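Local atomic coordinates of fiber protein (Human adenovirus 21, PDB entry 3L88), a protein that forms the trimeric adenovirus fiber, whose C-terminal knob, the part in this structure, binds the receptor CD46 to attach the virus to host cells. Residues L35-V40 with L72-D77; Y118-T123 with S161-A166; I150-N155 with S189-S194. All blocks are in the same frame, centred on the assembly; numbering follows the deposited sequence.

How the contacts relate
Contacts 1 and 3 lie in the buried interior of the knob, their centres about 10 Å apart, and both join its two antiparallel sheets. They meet at the ring of Phe-193, whose CZ lies 4.1 Å from CD2 of Leu-39. Contact 2 sits farther out, about 15 Å between centres from contact 1 and 18 Å from contact 3, where a long loop meets the start of strand 165-174. That strand runs between strands 67-76 and 145-154, so contact 2 is bonded to both neighbours: Phe-76 O to Ala-164 N at 2.8 Å, and Asn-155 N to Ala-166 O at 2.7 Å. Contacts 1 and 3 touch the second subunit, contacts 2 and 3 the third.

Contact 1 of 3, residues L35-V40 with L72-D77; sequences LTLVLV and LRLYFD
Leu-35 and Leu-72 reach toward each other tip to tip, and their CD1 methyls meet at 3.8 Å. This is the tighter end of the contact. Leu-35 also brings its second methyl to the same partner, CD2 lying 4.1 Å from CD1 of Leu-72, so one methyl of Leu-72 faces both branches of the opposing fork. Different rotamers bring these methyl ends together: CG is trans to the nitrogen in Leu-35 (chi1 176°) but beside it in Leu-72 (chi1 -55°). One step along, Leu-37 and Leu-74 repeat the approach through a single pair of methyls, CD2 of Leu-37 and CD1 of Leu-74, 4.1 Å apart. Beyond them the segments diverge, and Leu-39 CD1 and Phe-76 CZ stay 5.8 Å apart; Phe-76 packs instead on Met-112 and Ile-167. The alternate residues turn to the other face of each strand. On one side Arg-73, partly exposed, forms a salt bridge with Glu-26; on the other the partly exposed Thr-36 and the buried Val-38 pack on Ile-196 and Leu-45 of the second subunit. No hydrogen bond joins the two segments; Thr-36, Val-38 and Val-40 pair with strand 45-54. Leucines facing each other from strands 33-42 and 67-76 thus make part of the apolar interior between the two sheets of the adenovirus knob's antiparallel beta-sandwich.

Contact 2 of 3, residues Y118-T123 with S161-A166; sequences YPFNTT and SNVAYA
Phe-120 carries this contact, presenting the edge of its ring to the main chain of Ala-164 and Tyr-165. The ring is aimed with CZ leading, and CA of Tyr-165 lies at its edge and in its plane, 3.8 Å from Phe-120 CZ. The carbonyl of Ala-164 is also at this edge, close to CE2, but the spacing modelled there is too short to be relied on. Two side chains add apolar contacts. Val-163 brings CG1 obliquely to 4.3 Å from Phe-120 CZ, while CB of Ala-166 lies 4.5 Å from CE1 of Phe-120, a looser touch. With chi1 at -67°, Phe-120 sets CG opposite its carbonyl carbon and sends the ring across to the other segment. The side chains of Ala-164 and Tyr-165 start out away from the loop, so the ring meets their main chain; the phenol of Tyr-165 packs on Lys-109 and Met-112. Val-163 and Ala-166 both rest on Tyr-75 of strand 67-76.

No hydrogen bond runs directly between the two segments, but Asn-155 bridges them: its ND2 donates to the carbonyl of Tyr-118 and its OD1 accepts from the backbone N of Ala-166. The hydroxyl of Tyr-118 is bonded to that of Tyr-49 of the third subunit, tying this loop to the trimer. The backbone that receives the ring is itself irregular, for Ala-164 and Tyr-165 both face Phe-76. The contact therefore packs a loop phenylalanine edge-on against a classic beta bulge, at the end of strand 67-76, where strand 165-174 of the knob begins.

Contact 3 of 3, residues I150-N155 with S189-S194; sequences ISIMLN and SPFFFS
Ile-150 lays its CG2 methyl over the face of the Phe-191 ring, 3.7 Å from the centroid and only 6° from the ring normal, an almost centred CH-pi contact. Its other branch takes part too, CG1 coming to 3.9 Å from CD2 of Phe-191. Ile-152 works through the end of its longer arm. There CD1 stands over one face of Phe-193, 3.6 Å from the centroid and 14° off the normal, displaced toward the CG and CD1 side of the ring. The same methyl lies 4.0 Å from CE2 of Phe-191, so one methyl serves both rings, over the face of Phe-193 and at the edge of Phe-191. Ile-152 reaches this place because its arm is extended, and it meets the Phe-193 side chain at about a right angle.

Outside this first shell, Val-50 of strand 45-54 touches both phenylalanines, while Trp-171 packs on Ile-150 and Phe-169 on Ile-152. Backbone bonds from Ile-150 to Gly-133 and from Ile-152 to Ile-131 fix strand 145-154 beside strand 130-138. Farther out, Phe-192 of the third subunit packs on Phe-193 and Ser-194. The axes of the short strand segments 150-154 and 191-194 pass 9.7 Å apart at 31°, a separation bridged by side chains alone. Here two isoleucines of one sheet pack on two phenylalanines of the other, and such face-to-face packing of two sheets is characteristic of a beta-sandwich, in this case that of the fiber knob.

Contact 1 of 3, residues L35-V40 with L72-D77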
ATOM      1  N   LEU C  35       2.514  20.306  -1.735  1.00 10.52           N
ATOM      2  CA  LEU C  35       2.530  18.914  -2.151  1.00  9.56           C
ATOM      3  C   LEU C  35       3.816  18.226  -1.700  1.00 10.72           C
ATOM      4  O   LEU C  35       4.920  18.664  -2.037  1.00 14.35           O
ATOM      5  CB  LEU C  35       2.389  18.808  -3.669  1.00  8.45           C
ATOM      6  CG  LEU C  35       2.484  17.389  -4.241  1.00  8.53           C
ATOM      7  CD1 LEU C  35       1.230  16.583  -3.917  1.00  4.53           C
ATOM      8  CD2 LEU C  35       2.746  17.416  -5.743  1.00  7.82           C
ATOM      9  N   THR C  36       3.671  17.155  -0.928  1.00  9.53           N
ATOM     10  CA  THR C  36       4.805  16.314  -0.583  1.00 10.64           C
ATOM     11  C   THR C  36       4.799  15.057  -1.440  1.00  9.65           C
ATOM     12  O   THR C  36       3.867  14.257  -1.385  1.00 11.06           O
ATOM     13  CB  THR C  36       4.801  15.925   0.911  1.00 11.22           C
ATOM     14  OG1 THR C  36       4.930  17.102   1.715  1.00 12.31           O
ATOM     15  CG2 THR C  36       5.965  14.992   1.222  1.00  8.95           C
ATOM     16  N   LEU C  37       5.837  14.902  -2.248  1.00  8.20           N
ATOM     17  CA  LEU C  37       5.924  13.773  -3.158  1.00  9.56           C
ATOM     18  C   LEU C  37       7.325  13.175  -3.127  1.00  9.49           C
ATOM     19  O   LEU C  37       8.311  13.881  -3.320  1.00 12.52           O
ATOM     20  CB  LEU C  37       5.561  14.203  -4.581  1.00  8.35           C
ATOM     21  CG  LEU C  37       5.719  13.128  -5.657  1.00  8.21           C
ATOM     22  CD1 LEU C  37       4.681  12.034  -5.482  1.00  8.14           C
ATOM     23  CD2 LEU C  37       5.625  13.728  -7.045  1.00  6.92           C
ATOM     24  N   VAL C  38       7.402  11.879  -2.850  1.00  9.73           N
ATOM     25  CA  VAL C  38       8.680  11.175  -2.823  1.00  9.07           C
ATOM     26  C   VAL C  38       8.655  10.001  -3.788  1.00  8.57           C
ATOM     27  O   VAL C  38       7.738   9.184  -3.759  1.00  8.44           O
ATOM     28  CB  VAL C  38       9.029  10.658  -1.409  1.00  9.60           C
ATOM     29  CG1 VAL C  38      10.492  10.219  -1.354  1.00  7.44           C
ATOM     30  CG2 VAL C  38       8.756  11.729  -0.360  1.00  7.84           C
ATOM     31  N   LEU C  39       9.641   9.952  -4.674  1.00  9.12           N
ATOM     32  CA  LEU C  39       9.759   8.858  -5.628  1.00  8.17           C
ATOM     33  C   LEU C  39      11.095   8.150  -5.444  1.00 10.41           C
ATOM     34  O   LEU C  39      12.154   8.783  -5.479  1.00 11.69           O
ATOM     35  CB  LEU C  39       9.649   9.380  -7.059  1.00  6.55           C
ATOM     36  CG  LEU C  39       8.390  10.153  -7.446  1.00  7.88           C
ATOM     37  CD1 LEU C  39       8.533  10.667  -8.867  1.00  7.01           C
ATOM     38  CD2 LEU C  39       7.137   9.295  -7.299  1.00  4.04           C
ATOM     39  N   VAL C  40      11.038   6.838  -5.232  1.00 12.54           N
ATOM     40  CA  VAL C  40      12.236   6.062  -4.941  1.00 13.98           C
ATOM     41  C   VAL C  40      12.417   4.918  -5.930  1.00 15.65           C
ATOM     42  O   VAL C  40      11.509   4.107  -6.128  1.00 14.10           O
ATOM     43  CB  VAL C  40      12.221   5.509  -3.501  1.00 13.62           C
ATOM     44  CG1 VAL C  40      13.396   4.593  -3.279  1.00 14.77           C
ATOM     45  CG2 VAL C  40      12.247   6.653  -2.499  1.00 11.97           C
ATOM     46  N   LEU C  72      -3.941  17.556  -9.504  1.00 15.77           N
ATOM     47  CA  LEU C  72      -2.613  18.070  -9.815  1.00 13.33           C
ATOM     48  C   LEU C  72      -2.004  17.295 -10.978  1.00 13.59           C
ATOM     49  O   LEU C  72      -1.800  16.085 -10.885  1.00 13.96           O
ATOM     50  CB  LEU C  72      -1.705  17.984  -8.585  1.00 14.36           C
ATOM     51  CG  LEU C  72      -2.214  18.653  -7.305  1.00 16.13           C
ATOM     52  CD1 LEU C  72      -1.234  18.458  -6.148  1.00 14.27           C
ATOM     53  CD2 LEU C  72      -2.481  20.131  -7.547  1.00 16.53           C
ATOM     54  N   ARG C  73      -1.738  17.991 -12.080  1.00 14.43           N
ATOM     55  CA  ARG C  73      -1.106  17.383 -13.251  1.00 10.47           C
ATOM     56  C   ARG C  73       0.371  17.751 -13.329  1.00 12.85           C
ATOM     57  O   ARG C  73       0.727  18.931 -13.357  1.00 14.01           O
ATOM     58  CB  ARG C  73      -1.807  17.830 -14.536  1.00 15.61           C
ATOM     59  CG  ARG C  73      -3.221  17.297 -14.698  1.00 24.17           C
ATOM     60  CD  ARG C  73      -3.876  17.854 -15.948  1.00 28.87           C
ATOM     61  NE  ARG C  73      -3.811  19.312 -15.981  1.00 41.83           N
ATOM     62  CZ  ARG C  73      -4.663  20.114 -15.346  1.00 45.74           C
ATOM     63  NH1 ARG C  73      -5.655  19.599 -14.629  1.00 45.25           N
ATOM     64  NH2 ARG C  73      -4.524  21.432 -15.427  1.00 44.71           N
ATOM     65  N   LEU C  74       1.233  16.741 -13.345  1.00 13.29           N
ATOM     66  CA  LEU C  74       2.657  16.974 -13.518  1.00 12.73           C
ATOM     67  C   LEU C  74       3.092  16.496 -14.896  1.00 13.56           C
ATOM     68  O   LEU C  74       2.788  15.375 -15.294  1.00 14.59           O
ATOM     69  CB  LEU C  74       3.469  16.260 -12.437  1.00 12.64           C
ATOM     70  CG  LEU C  74       3.007  16.265 -10.976  1.00 13.46           C
ATOM     71  CD1 LEU C  74       4.213  16.131 -10.051  1.00 11.57           C
ATOM     72  CD2 LEU C  74       2.210  17.506 -10.624  1.00 13.09           C
ATOM     73  N   TYR C  75       3.790  17.357 -15.625  1.00 12.40           N
ATOM     74  CA  TYR C  75       4.319  17.003 -16.934  1.00 12.28           C
ATOM     75  C   TYR C  75       5.838  17.109 -16.930  1.00 13.90           C
ATOM     76  O   TYR C  75       6.404  18.039 -16.350  1.00 15.35           O
ATOM     77  CB  TYR C  75       3.732  17.917 -18.015  1.00 11.93           C
ATOM     78  CG  TYR C  75       2.221  17.850 -18.120  1.00 13.16           C
ATOM     79  CD1 TYR C  75       1.594  16.751 -18.702  1.00 14.02           C
ATOM     80  CD2 TYR C  75       1.424  18.882 -17.638  1.00 14.28           C
ATOM     81  CE1 TYR C  75       0.221  16.685 -18.803  1.00 14.72           C
ATOM     82  CE2 TYR C  75       0.047  18.824 -17.730  1.00 14.31           C
ATOM     83  CZ  TYR C  75      -0.549  17.723 -18.315  1.00 15.46           C
ATOM     84  OH  TYR C  75      -1.917  17.656 -18.421  1.00 17.99           O
ATOM     85  N   PHE C  76       6.492  16.154 -17.582  1.00 12.42           N
ATOM     86  CA  PHE C  76       7.948  16.116 -17.628  1.00 12.65           C
ATOM     87  C   PHE C  76       8.444  16.034 -19.062  1.00 13.29           C
ATOM     88  O   PHE C  76       7.842  15.360 -19.897  1.00 16.44           O
ATOM     89  CB  PHE C  76       8.481  14.920 -16.834  1.00 13.11           C
ATOM     90  CG  PHE C  76       7.973  14.853 -15.425  1.00 12.70           C
ATOM     91  CD1 PHE C  76       8.731  15.355 -14.378  1.00 12.08           C
ATOM     92  CD2 PHE C  76       6.735  14.284 -15.144  1.00 11.69           C
ATOM     93  CE1 PHE C  76       8.272  15.284 -13.075  1.00 13.39           C
ATOM     94  CE2 PHE C  76       6.264  14.220 -13.847  1.00 12.61           C
ATOM     95  CZ  PHE C  76       7.034  14.722 -12.808  1.00 13.72           C
ATOM     96  N   ASP C  77       9.566  16.693 -19.332  1.00 13.80           N
ATOM     97  CA  ASP C  77      10.206  16.588 -20.634  1.00 16.00           C
ATOM     98  C   ASP C  77      10.946  15.265 -20.758  1.00 17.85           C
ATOM     99  O   ASP C  77      10.850  14.407 -19.879  1.00 18.40           O
ATOM    100  CB  ASP C  77      11.149  17.766 -20.877  1.00 17.18           C
ATOM    101  CG  ASP C  77      12.304  17.806 -19.897  1.00 20.36           C
ATOM    102  OD1 ASP C  77      12.670  16.740 -19.358  1.00 21.96           O
ATOM    103  OD2 ASP C  77      12.859  18.905 -19.675  1.00 22.31           O
TER

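Contact 2 of 3, residues Y118-T123 with S161-A166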
ATOM      1  N   TYR C 118       2.687   2.179 -19.481  1.00 13.06           N
ATOM      2  CA  TYR C 118       1.634   3.184 -19.437  1.00 13.07           C
ATOM      3  C   TYR C 118       1.792   4.147 -20.608  1.00 15.57           C
ATOM      4  O   TYR C 118       2.400   5.208 -20.474  1.00 17.13           O
ATOM      5  CB  TYR C 118       1.670   3.944 -18.109  1.00 11.74           C
ATOM      6  CG  TYR C 118       1.993   3.076 -16.909  1.00 11.73           C
ATOM      7  CD1 TYR C 118       1.047   2.199 -16.384  1.00 10.39           C
ATOM      8  CD2 TYR C 118       3.251   3.118 -16.317  1.00  9.62           C
ATOM      9  CE1 TYR C 118       1.339   1.397 -15.291  1.00  9.98           C
ATOM     10  CE2 TYR C 118       3.551   2.324 -15.219  1.00 11.68           C
ATOM     11  CZ  TYR C 118       2.591   1.467 -14.710  1.00 11.83           C
ATOM     12  OH  TYR C 118       2.894   0.673 -13.628  1.00 10.29           O
ATOM     13  N   PRO C 119       1.244   3.772 -21.770  1.00 15.60           N
ATOM     14  CA  PRO C 119       1.443   4.537 -22.992  1.00 15.59           C
ATOM     15  C   PRO C 119       0.532   5.756 -23.077  1.00 15.88           C
ATOM     16  O   PRO C 119      -0.504   5.808 -22.420  1.00 18.17           O
ATOM     17  CB  PRO C 119       1.084   3.532 -24.088  1.00 14.06           C
ATOM     18  CG  PRO C 119       0.072   2.634 -23.456  1.00 14.49           C
ATOM     19  CD  PRO C 119       0.374   2.598 -21.978  1.00 15.47           C
ATOM     20  N   PHE C 120       0.928   6.733 -23.885  1.00 16.09           N
ATOM     21  CA  PHE C 120       0.035   7.814 -24.273  1.00 18.66           C
ATOM     22  C   PHE C 120      -0.968   7.315 -25.316  1.00 23.12           C
ATOM     23  O   PHE C 120      -0.598   6.611 -26.258  1.00 17.29           O
ATOM     24  CB  PHE C 120       0.837   8.998 -24.818  1.00 13.59           C
ATOM     25  CG  PHE C 120       1.694   9.686 -23.784  1.00 10.72           C
ATOM     26  CD1 PHE C 120       1.176  10.698 -22.998  1.00  5.94           C
ATOM     27  CD2 PHE C 120       3.026   9.336 -23.619  1.00 12.11           C
ATOM     28  CE1 PHE C 120       1.972  11.348 -22.066  1.00  4.30           C
ATOM     29  CE2 PHE C 120       3.825   9.979 -22.684  1.00  6.47           C
ATOM     30  CZ  PHE C 120       3.294  10.980 -21.905  1.00  5.51           C
ATOM     31  N   ASN C 121      -2.241   7.654 -25.127  1.00 29.12           N
ATOM     32  CA  ASN C 121      -3.318   7.017 -25.879  1.00 36.03           C
ATOM     33  C   ASN C 121      -3.899   7.932 -26.940  1.00 40.95           C
ATOM     34  O   ASN C 121      -3.567   9.114 -26.999  1.00 40.47           O
ATOM     35  CB  ASN C 121      -4.433   6.541 -24.941  1.00 40.09           C
ATOM     36  CG  ASN C 121      -3.914   5.675 -23.805  1.00 43.15           C
ATOM     37  OD1 ASN C 121      -3.485   4.540 -24.018  1.00 40.69           O
ATOM     38  ND2 ASN C 121      -3.959   6.209 -22.586  1.00 43.29           N
ATOM     39  N   THR C 122      -4.771   7.375 -27.775  1.00 50.78           N
ATOM     40  CA  THR C 122      -5.433   8.139 -28.830  1.00 58.79           C
ATOM     41  C   THR C 122      -6.942   7.907 -28.802  1.00 62.38           C
ATOM     42  O   THR C 122      -7.678   8.427 -29.641  1.00 61.86           O
ATOM     43  CB  THR C 122      -4.888   7.770 -30.228  1.00 58.88           C
ATOM     44  OG1 THR C 122      -5.019   6.358 -30.441  1.00 58.65           O
ATOM     45  CG2 THR C 122      -3.421   8.169 -30.355  1.00 58.84           C
ATOM     46  N   THR C 123      -7.388   7.110 -27.836  1.00 67.69           N
ATOM     47  CA  THR C 123      -8.811   6.874 -27.622  1.00 70.10           C
ATOM     48  C   THR C 123      -9.141   6.948 -26.135  1.00 71.92           C
ATOM     49  O   THR C 123      -8.344   7.440 -25.333  1.00 71.95           O
ATOM     50  CB  THR C 123      -9.248   5.493 -28.152  1.00 70.80           C
ATOM     51  OG1 THR C 123      -8.663   4.460 -27.348  1.00 70.40           O
ATOM     52  CG2 THR C 123      -8.822   5.312 -29.605  1.00 70.58           C
ATOM     53  N   SER C 161       4.262  19.454 -27.290  1.00 34.95           N
ATOM     54  CA  SER C 161       5.270  18.679 -28.002  1.00 37.19           C
ATOM     55  C   SER C 161       6.428  18.321 -27.075  1.00 35.35           C
ATOM     56  O   SER C 161       7.229  17.437 -27.374  1.00 36.62           O
ATOM     57  CB  SER C 161       5.782  19.465 -29.211  1.00 36.43           C
ATOM     58  OG  SER C 161       4.705  20.064 -29.914  1.00 30.86           O
ATOM     59  N   ASN C 162       6.501  19.013 -25.942  1.00 35.02           N
ATOM     60  CA  ASN C 162       7.603  18.833 -25.005  1.00 31.29           C
ATOM     61  C   ASN C 162       7.323  17.791 -23.927  1.00 26.56           C
ATOM     62  O   ASN C 162       8.237  17.367 -23.221  1.00 20.80           O
ATOM     63  CB  ASN C 162       7.988  20.167 -24.363  1.00 33.05           C
ATOM     64  CG  ASN C 162       9.180  20.813 -25.041  1.00 36.85           C
ATOM     65  OD1 ASN C 162       9.417  20.604 -26.230  1.00 38.90           O
ATOM     66  ND2 ASN C 162       9.944  21.595 -24.284  1.00 36.83           N
ATOM     67  N   VAL C 163       6.065  17.376 -23.807  1.00 23.38           N
ATOM     68  CA  VAL C 163       5.702  16.372 -22.814  1.00 22.30           C
ATOM     69  C   VAL C 163       6.159  14.978 -23.234  1.00 21.96           C
ATOM     70  O   VAL C 163       5.774  14.477 -24.292  1.00 22.96           O
ATOM     71  CB  VAL C 163       4.189  16.351 -22.533  1.00 20.62           C
ATOM     72  CG1 VAL C 163       3.847  15.204 -21.600  1.00 20.28           C
ATOM     73  CG2 VAL C 163       3.743  17.671 -21.933  1.00 19.73           C
ATOM     74  N   ALA C 164       6.988  14.363 -22.402  1.00 18.61           N
ATOM     75  CA  ALA C 164       7.416  12.992 -22.624  1.00 16.94           C
ATOM     76  C   ALA C 164       6.781  12.038 -21.606  1.00 17.29           C
ATOM     77  O   ALA C 164       6.460  10.893 -21.931  1.00 18.38           O
ATOM     78  CB  ALA C 164       8.933  12.903 -22.579  1.00 15.04           C
ATOM     79  N   TYR C 165       6.587  12.522 -20.382  1.00 16.13           N
ATOM     80  CA  TYR C 165       5.943  11.732 -19.333  1.00 13.51           C
ATOM     81  C   TYR C 165       4.943  12.582 -18.562  1.00 13.14           C
ATOM     82  O   TYR C 165       5.002  13.807 -18.599  1.00 13.73           O
ATOM     83  CB  TYR C 165       6.983  11.163 -18.370  1.00 12.94           C
ATOM     84  CG  TYR C 165       8.165  10.519 -19.054  1.00 13.77           C
ATOM     85  CD1 TYR C 165       8.142   9.176 -19.402  1.00 14.47           C
ATOM     86  CD2 TYR C 165       9.313  11.252 -19.337  1.00 14.91           C
ATOM     87  CE1 TYR C 165       9.224   8.583 -20.032  1.00 14.96           C
ATOM     88  CE2 TYR C 165      10.398  10.669 -19.967  1.00 14.87           C
ATOM     89  CZ  TYR C 165      10.346   9.334 -20.312  1.00 14.41           C
ATOM     90  OH  TYR C 165      11.425   8.753 -20.927  1.00 16.99           O
ATOM     91  N   ALA C 166       4.025  11.927 -17.860  1.00 10.94           N
ATOM     92  CA  ALA C 166       3.031  12.644 -17.064  1.00  9.85           C
ATOM     93  C   ALA C 166       2.567  11.835 -15.860  1.00 11.30           C
ATOM     94  O   ALA C 166       2.392  10.620 -15.950  1.00  9.66           O
ATOM     95  CB  ALA C 166       1.843  13.037 -17.924  1.00  7.11           C
TER

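Contact 3 of 3, residues I150-N155 with S189-S194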
ATOM      1  N   ILE C 150      -8.522   8.412  -4.113  1.00 10.39           N
ATOM      2  CA  ILE C 150      -7.345   8.913  -4.808  1.00 11.06           C
ATOM      3  C   ILE C 150      -7.088   8.076  -6.047  1.00 12.09           C
ATOM      4  O   ILE C 150      -7.092   6.846  -5.989  1.00 14.46           O
ATOM      5  CB  ILE C 150      -6.091   8.895  -3.907  1.00 11.48           C
ATOM      6  CG1 ILE C 150      -4.825   9.117  -4.743  1.00 12.88           C
ATOM      7  CG2 ILE C 150      -5.990   7.570  -3.171  1.00  7.76           C
ATOM      8  CD1 ILE C 150      -4.430  10.556  -4.897  1.00 14.32           C
ATOM      9  N   SER C 151      -6.893   8.746  -7.177  1.00 12.23           N
ATOM     10  CA  SER C 151      -6.511   8.063  -8.401  1.00 12.92           C
ATOM     11  C   SER C 151      -5.311   8.738  -9.047  1.00 12.39           C
ATOM     12  O   SER C 151      -5.226   9.961  -9.118  1.00 13.95           O
ATOM     13  CB  SER C 151      -7.682   7.994  -9.377  1.00 14.38           C
ATOM     14  OG  SER C 151      -7.901   9.246  -9.987  1.00 23.39           O
ATOM     15  N   ILE C 152      -4.357   7.922  -9.466  1.00  9.77           N
ATOM     16  CA  ILE C 152      -3.168   8.409 -10.145  1.00  6.78           C
ATOM     17  C   ILE C 152      -3.178   7.942 -11.600  1.00  8.85           C
ATOM     18  O   ILE C 152      -3.208   6.744 -11.874  1.00  9.37           O
ATOM     19  CB  ILE C 152      -1.906   7.875  -9.459  1.00  6.06           C
ATOM     20  CG1 ILE C 152      -1.885   8.317  -7.993  1.00  7.61           C
ATOM     21  CG2 ILE C 152      -0.663   8.331 -10.204  1.00  4.98           C
ATOM     22  CD1 ILE C 152      -0.688   7.813  -7.211  1.00  6.38           C
ATOM     23  N   MET C 153      -3.194   8.890 -12.530  1.00 10.91           N
ATOM     24  CA  MET C 153      -3.104   8.548 -13.948  1.00 12.93           C
ATOM     25  C   MET C 153      -1.680   8.732 -14.455  1.00 12.35           C
ATOM     26  O   MET C 153      -1.090   9.803 -14.306  1.00 13.84           O
ATOM     27  CB  MET C 153      -4.074   9.383 -14.785  1.00 13.37           C
ATOM     28  CG  MET C 153      -4.393   8.763 -16.141  1.00 19.97           C
ATOM     29  SD  MET C 153      -4.859   9.969 -17.401  1.00 24.72           S
ATOM     30  CE  MET C 153      -6.135  10.891 -16.542  1.00 31.42           C
ATOM     31  N   LEU C 154      -1.125   7.674 -15.039  1.00  8.29           N
ATOM     32  CA  LEU C 154       0.231   7.727 -15.572  1.00  9.47           C
ATOM     33  C   LEU C 154       0.241   7.949 -17.082  1.00  8.11           C
ATOM     34  O   LEU C 154      -0.433   7.237 -17.837  1.00  3.27           O
ATOM     35  CB  LEU C 154       1.003   6.457 -15.208  1.00  5.64           C
ATOM     36  CG  LEU C 154       1.171   6.183 -13.712  1.00  2.05           C
ATOM     37  CD1 LEU C 154       1.807   4.824 -13.501  1.00  2.00           C
ATOM     38  CD2 LEU C 154       1.986   7.277 -13.040  1.00  2.00           C
ATOM     39  N   ASN C 155       1.002   8.953 -17.510  1.00  6.26           N
ATOM     40  CA  ASN C 155       1.109   9.286 -18.921  1.00  5.51           C
ATOM     41  C   ASN C 155      -0.258   9.479 -19.569  1.00  9.26           C
ATOM     42  O   ASN C 155      -1.003  10.389 -19.205  1.00  9.84           O
ATOM     43  CB  ASN C 155       1.923   8.221 -19.654  1.00  2.04           C
ATOM     44  CG  ASN C 155       3.361   8.150 -19.160  1.00  7.42           C
ATOM     45  OD1 ASN C 155       3.936   9.156 -18.734  1.00  7.56           O
ATOM     46  ND2 ASN C 155       3.945   6.959 -19.203  1.00  7.08           N
ATOM     47  N   SER C 189      -3.967  12.312   4.147  1.00 11.42           N
ATOM     48  CA  SER C 189      -3.036  11.340   4.709  1.00 10.85           C
ATOM     49  C   SER C 189      -2.231  10.659   3.600  1.00  9.15           C
ATOM     50  O   SER C 189      -2.723  10.475   2.487  1.00  8.05           O
ATOM     51  CB  SER C 189      -3.767  10.305   5.568  1.00  9.92           C
ATOM     52  OG  SER C 189      -4.593   9.471   4.778  1.00 12.17           O
ATOM     53  N   PRO C 190      -0.975  10.307   3.900  1.00  9.26           N
ATOM     54  CA  PRO C 190      -0.072   9.823   2.866  1.00  9.47           C
ATOM     55  C   PRO C 190      -0.671   8.644   2.106  1.00 10.01           C
ATOM     56  O   PRO C 190      -1.294   7.766   2.706  1.00 10.99           O
ATOM     57  CB  PRO C 190       1.162   9.385   3.658  1.00  8.52           C
ATOM     58  CG  PRO C 190       1.122  10.201   4.899  1.00  8.08           C
ATOM     59  CD  PRO C 190      -0.332  10.360   5.225  1.00  7.36           C
ATOM     60  N   PHE C 191      -0.509   8.646   0.788  1.00 10.82           N
ATOM     61  CA  PHE C 191      -0.910   7.508  -0.027  1.00  8.98           C
ATOM     62  C   PHE C 191       0.324   6.844  -0.623  1.00  8.46           C
ATOM     63  O   PHE C 191       1.238   7.525  -1.083  1.00 10.11           O
ATOM     64  CB  PHE C 191      -1.870   7.952  -1.130  1.00  6.53           C
ATOM     65  CG  PHE C 191      -2.329   6.833  -2.019  1.00  8.03           C
ATOM     66  CD1 PHE C 191      -3.083   5.785  -1.508  1.00  8.04           C
ATOM     67  CD2 PHE C 191      -2.031   6.840  -3.369  1.00  6.11           C
ATOM     68  CE1 PHE C 191      -3.523   4.751  -2.328  1.00  7.51           C
ATOM     69  CE2 PHE C 191      -2.475   5.821  -4.198  1.00  7.71           C
ATOM     70  CZ  PHE C 191      -3.216   4.768  -3.675  1.00  6.93           C
ATOM     71  N   PHE C 192       0.359   5.516  -0.577  1.00  7.36           N
ATOM     72  CA  PHE C 192       1.509   4.758  -1.060  1.00  8.85           C
ATOM     73  C   PHE C 192       1.191   4.059  -2.378  1.00  8.40           C
ATOM     74  O   PHE C 192       0.114   3.493  -2.551  1.00 10.04           O
ATOM     75  CB  PHE C 192       1.954   3.722  -0.022  1.00  6.76           C
ATOM     76  CG  PHE C 192       1.882   4.210   1.396  1.00  9.08           C
ATOM     77  CD1 PHE C 192       1.074   3.569   2.316  1.00  9.49           C
ATOM     78  CD2 PHE C 192       2.620   5.311   1.807  1.00  7.13           C
ATOM     79  CE1 PHE C 192       0.999   4.007   3.626  1.00 10.00           C
ATOM     80  CE2 PHE C 192       2.551   5.763   3.117  1.00  7.38           C
ATOM     81  CZ  PHE C 192       1.742   5.105   4.030  1.00  8.71           C
ATOM     82  N   PHE C 193       2.142   4.089  -3.302  1.00  7.10           N
ATOM     83  CA  PHE C 193       1.931   3.498  -4.612  1.00  7.40           C
ATOM     84  C   PHE C 193       3.237   3.056  -5.257  1.00  7.55           C
ATOM     85  O   PHE C 193       4.324   3.495  -4.870  1.00  5.26           O
ATOM     86  CB  PHE C 193       1.195   4.476  -5.526  1.00  7.73           C
ATOM     87  CG  PHE C 193       1.936   5.761  -5.751  1.00  9.21           C
ATOM     88  CD1 PHE C 193       1.832   6.804  -4.840  1.00  7.70           C
ATOM     89  CD2 PHE C 193       2.741   5.924  -6.868  1.00  8.95           C
ATOM     90  CE1 PHE C 193       2.521   7.977  -5.035  1.00  7.23           C
ATOM     91  CE2 PHE C 193       3.431   7.095  -7.070  1.00  9.57           C
ATOM     92  CZ  PHE C 193       3.324   8.125  -6.155  1.00  9.55           C
ATOM     93  N   SER C 194       3.118   2.155  -6.222  1.00  7.88           N
ATOM     94  CA  SER C 194       4.244   1.761  -7.056  1.00  9.76           C
ATOM     95  C   SER C 194       3.814   1.847  -8.509  1.00  9.91           C
ATOM     96  O   SER C 194       2.621   1.789  -8.813  1.00  9.49           O
ATOM     97  CB  SER C 194       4.682   0.329  -6.738  1.00 10.50           C
ATOM     98  OG  SER C 194       5.206   0.224  -5.426  1.00 14.14           O
TER